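Local atomic coordinates of uncharacterized protein PH0321 (Pyrococcus horikoshii, PDB entry 3BS4), a protein that is of unknown function but has a KaiC-like domain, probably of the RecA-like fold, and binds a peptide of unknown identity. Residues G143-M148 / N185-E190. Residues are numbered along the deposited sequence; the frame is centred on the assembly and turned at random. Where two conformers were deposited one is given.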
loop_
_atom_site.group_PDB
_atom_site.type_symbol
_atom_site.label_atom_id
_atom_site.label_comp_id
_atom_site.label_asym_id
_atom_site.label_seq_id
_atom_site.Cartn_x
_atom_site.Cartn_y
_atom_site.Cartn_z
ATOM N N GLY A 143 2.727 1.385 -5.892
ATOM C CA GLY A 143 2.849 2.098 -4.614
ATOM C C GLY A 143 2.146 1.315 -3.528
ATOM O O GLY A 143 1.155 0.609 -3.790
ATOM N N PHE A 144 2.686 1.414 -2.316
ATOM C CA PHE A 144 2.065 0.789 -1.136
ATOM C C PHE A 144 2.020 1.798 -0.022
ATOM O O PHE A 144 3.058 2.401 0.272
ATOM C CB PHE A 144 2.887 -0.419 -0.687
ATOM C CG PHE A 144 2.861 -1.555 -1.674
ATOM C CD1 PHE A 144 1.991 -2.620 -1.492
ATOM C CD2 PHE A 144 3.685 -1.547 -2.803
ATOM C CE1 PHE A 144 1.930 -3.666 -2.410
ATOM C CE2 PHE A 144 3.632 -2.600 -3.737
ATOM C CZ PHE A 144 2.756 -3.657 -3.535
ATOM N N ALA A 145 0.847 2.011 0.586
ATOM C CA ALA A 145 0.748 2.906 1.764
ATOM C C ALA A 145 0.395 2.079 3.002
ATOM O O ALA A 145 -0.721 1.536 3.091
ATOM C CB ALA A 145 -0.314 4.001 1.536
ATOM N N ILE A 146 1.365 1.996 3.922
ATOM C CA ILE A 146 1.274 1.108 5.068
ATOM C C ILE A 146 1.413 1.927 6.355
ATOM O O ILE A 146 2.520 2.254 6.777
ATOM C CB ILE A 146 2.350 -0.005 5.034
ATOM C CG1 ILE A 146 2.385 -0.702 3.660
ATOM C CG2 ILE A 146 2.097 -1.006 6.159
ATOM C CD1 ILE A 146 3.591 -1.599 3.426
ATOM N N SER A 147 0.291 2.305 6.968
ATOM C CA SER A 147 -1.069 2.081 6.515
ATOM C C SER A 147 -1.906 3.319 6.695
ATOM O O SER A 147 -1.500 4.246 7.416
ATOM C CB SER A 147 -1.725 1.094 7.510
ATOM O OG SER A 147 -1.004 -0.134 7.542
ATOM N N MET A 148 -3.010 3.437 5.974
ATOM C CA MET A 148 -3.598 4.729 5.688
ATOM C C MET A 148 -4.329 4.998 7.047
ATOM O O MET A 148 -4.576 6.147 7.447
ATOM C CB MET A 148 -4.654 4.612 4.594
ATOM C CG MET A 148 -4.057 4.556 3.185
ATOM S SD MET A 148 -3.155 6.066 2.726
ATOM C CE MET A 148 -4.580 7.203 2.613
ATOM N N ASN A 185 -1.612 1.216 -7.147
ATOM C CA ASN A 185 -1.401 1.533 -5.732
ATOM C C ASN A 185 -2.202 0.653 -4.817
ATOM O O ASN A 185 -3.358 0.359 -5.098
ATOM C CB ASN A 185 -1.755 2.999 -5.484
ATOM C CG ASN A 185 -0.736 3.926 -6.113
ATOM O OD1 ASN A 185 0.361 4.092 -5.580
ATOM N ND2 ASN A 185 -1.070 4.491 -7.264
ATOM N N PHE A 186 -1.571 0.252 -3.718
ATOM C CA PHE A 186 -2.230 -0.527 -2.668
ATOM C C PHE A 186 -2.224 0.257 -1.387
ATOM O O PHE A 186 -1.179 0.705 -0.938
ATOM C CB PHE A 186 -1.495 -1.843 -2.431
ATOM C CG PHE A 186 -1.544 -2.781 -3.594
ATOM C CD1 PHE A 186 -2.453 -3.828 -3.610
ATOM C CD2 PHE A 186 -0.657 -2.632 -4.653
ATOM C CE1 PHE A 186 -2.491 -4.731 -4.691
ATOM C CE2 PHE A 186 -0.703 -3.524 -5.752
ATOM C CZ PHE A 186 -1.626 -4.573 -5.748
ATOM N N TRP A 187 -3.402 0.413 -0.798
ATOM C CA TRP A 187 -3.533 1.039 0.513
ATOM C C TRP A 187 -3.888 -0.039 1.514
ATOM O O TRP A 187 -4.764 -0.854 1.250
ATOM C CB TRP A 187 -4.700 2.038 0.506
ATOM C CG TRP A 187 -4.375 3.324 -0.155
ATOM C CD1 TRP A 187 -3.166 3.681 -0.704
ATOM C CD2 TRP A 187 -5.230 4.464 -0.283
ATOM N NE1 TRP A 187 -3.227 4.976 -1.182
ATOM C CE2 TRP A 187 -4.478 5.480 -0.924
ATOM C CE3 TRP A 187 -6.566 4.724 0.064
ATOM C CZ2 TRP A 187 -5.022 6.738 -1.237
ATOM C CZ3 TRP A 187 -7.105 5.977 -0.252
ATOM C CH2 TRP A 187 -6.324 6.964 -0.883
ATOM N N LEU A 188 -3.258 -0.012 2.681
ATOM C CA LEU A 188 -3.657 -0.905 3.761
ATOM C C LEU A 188 -4.445 -0.103 4.798
ATOM O O LEU A 188 -4.032 0.987 5.168
ATOM C CB LEU A 188 -2.411 -1.530 4.413
ATOM C CG LEU A 188 -2.655 -2.506 5.578
ATOM C CD1 LEU A 188 -3.477 -3.745 5.120
ATOM C CD2 LEU A 188 -1.349 -2.943 6.216
ATOM N N TRP A 189 -5.540 -0.664 5.311
ATOM C CA TRP A 189 -6.230 -0.030 6.438
ATOM C C TRP A 189 -6.414 -1.081 7.521
ATOM O O TRP A 189 -7.031 -2.102 7.261
ATOM C CB TRP A 189 -7.605 0.526 6.017
ATOM C CG TRP A 189 -8.330 1.234 7.138
ATOM C CD1 TRP A 189 -9.018 0.660 8.155
ATOM C CD2 TRP A 189 -8.435 2.653 7.324
ATOM N NE1 TRP A 189 -9.542 1.636 9.000
ATOM C CE2 TRP A 189 -9.183 2.866 8.512
ATOM C CE3 TRP A 189 -7.939 3.761 6.629
ATOM C CZ2 TRP A 189 -9.468 4.157 9.001
ATOM C CZ3 TRP A 189 -8.206 5.045 7.125
ATOM C CH2 TRP A 189 -8.972 5.226 8.290
ATOM N N GLU A 190 -5.858 -0.824 8.713
ATOM C CA GLU A 190 -5.884 -1.793 9.818
ATOM C C GLU A 190 -6.968 -1.421 10.809
ATOM O O GLU A 190 -6.907 -0.350 11.418
ATOM C CB GLU A 190 -4.504 -1.841 10.499
ATOM C CG GLU A 190 -3.410 -2.262 9.521
ATOM C CD GLU A 190 -2.032 -2.385 10.150
ATOM O OE1 GLU A 190 -1.839 -3.225 11.058
ATOM O OE2 GLU A 190 -1.130 -1.668 9.711
#
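Glu190 OE2 is gripped by two hydroxyls: Ser147 OG donates to it at 2.7 Å, and Tyr59 OH is hydrogen-bonded to it as well. The serine uses the anti lone pair of OE2, while OE1 forms a salt bridge with Lys35; both carboxylate oxygens are thus held. Ser147 follows a cis peptide bond, where the chain leaves strand 141-146. Met148 N still donates to Leu188 O (2.8 Å), in a nearly straight bond. Before this break the strands pair in parallel, with Ala145 N bonded to Phe186 O and Ala145 O to Leu188 N. On one face, next to helix 34-47, the Phe144 and Phe186 rings lie side by side, slid apart with planes at 7°. On the other, Met148 bends at chi2 (-63°) and chi3 (-69°) and folds over the Trp187 indole. Its SD sits 3.9 Å from the centroid of the Trp187 five-membered ring, and CE covers the six-membered ring. Trp187 NE1 bonds to the backbone of the bound peptide. A leucine here would probably leave that peptide group without its donor and Met148 without its flat platform. Adjacent parallel strands at the centre of an alpha/beta sheet, with a cis peptide after the first, are consistent with a RecA-like core.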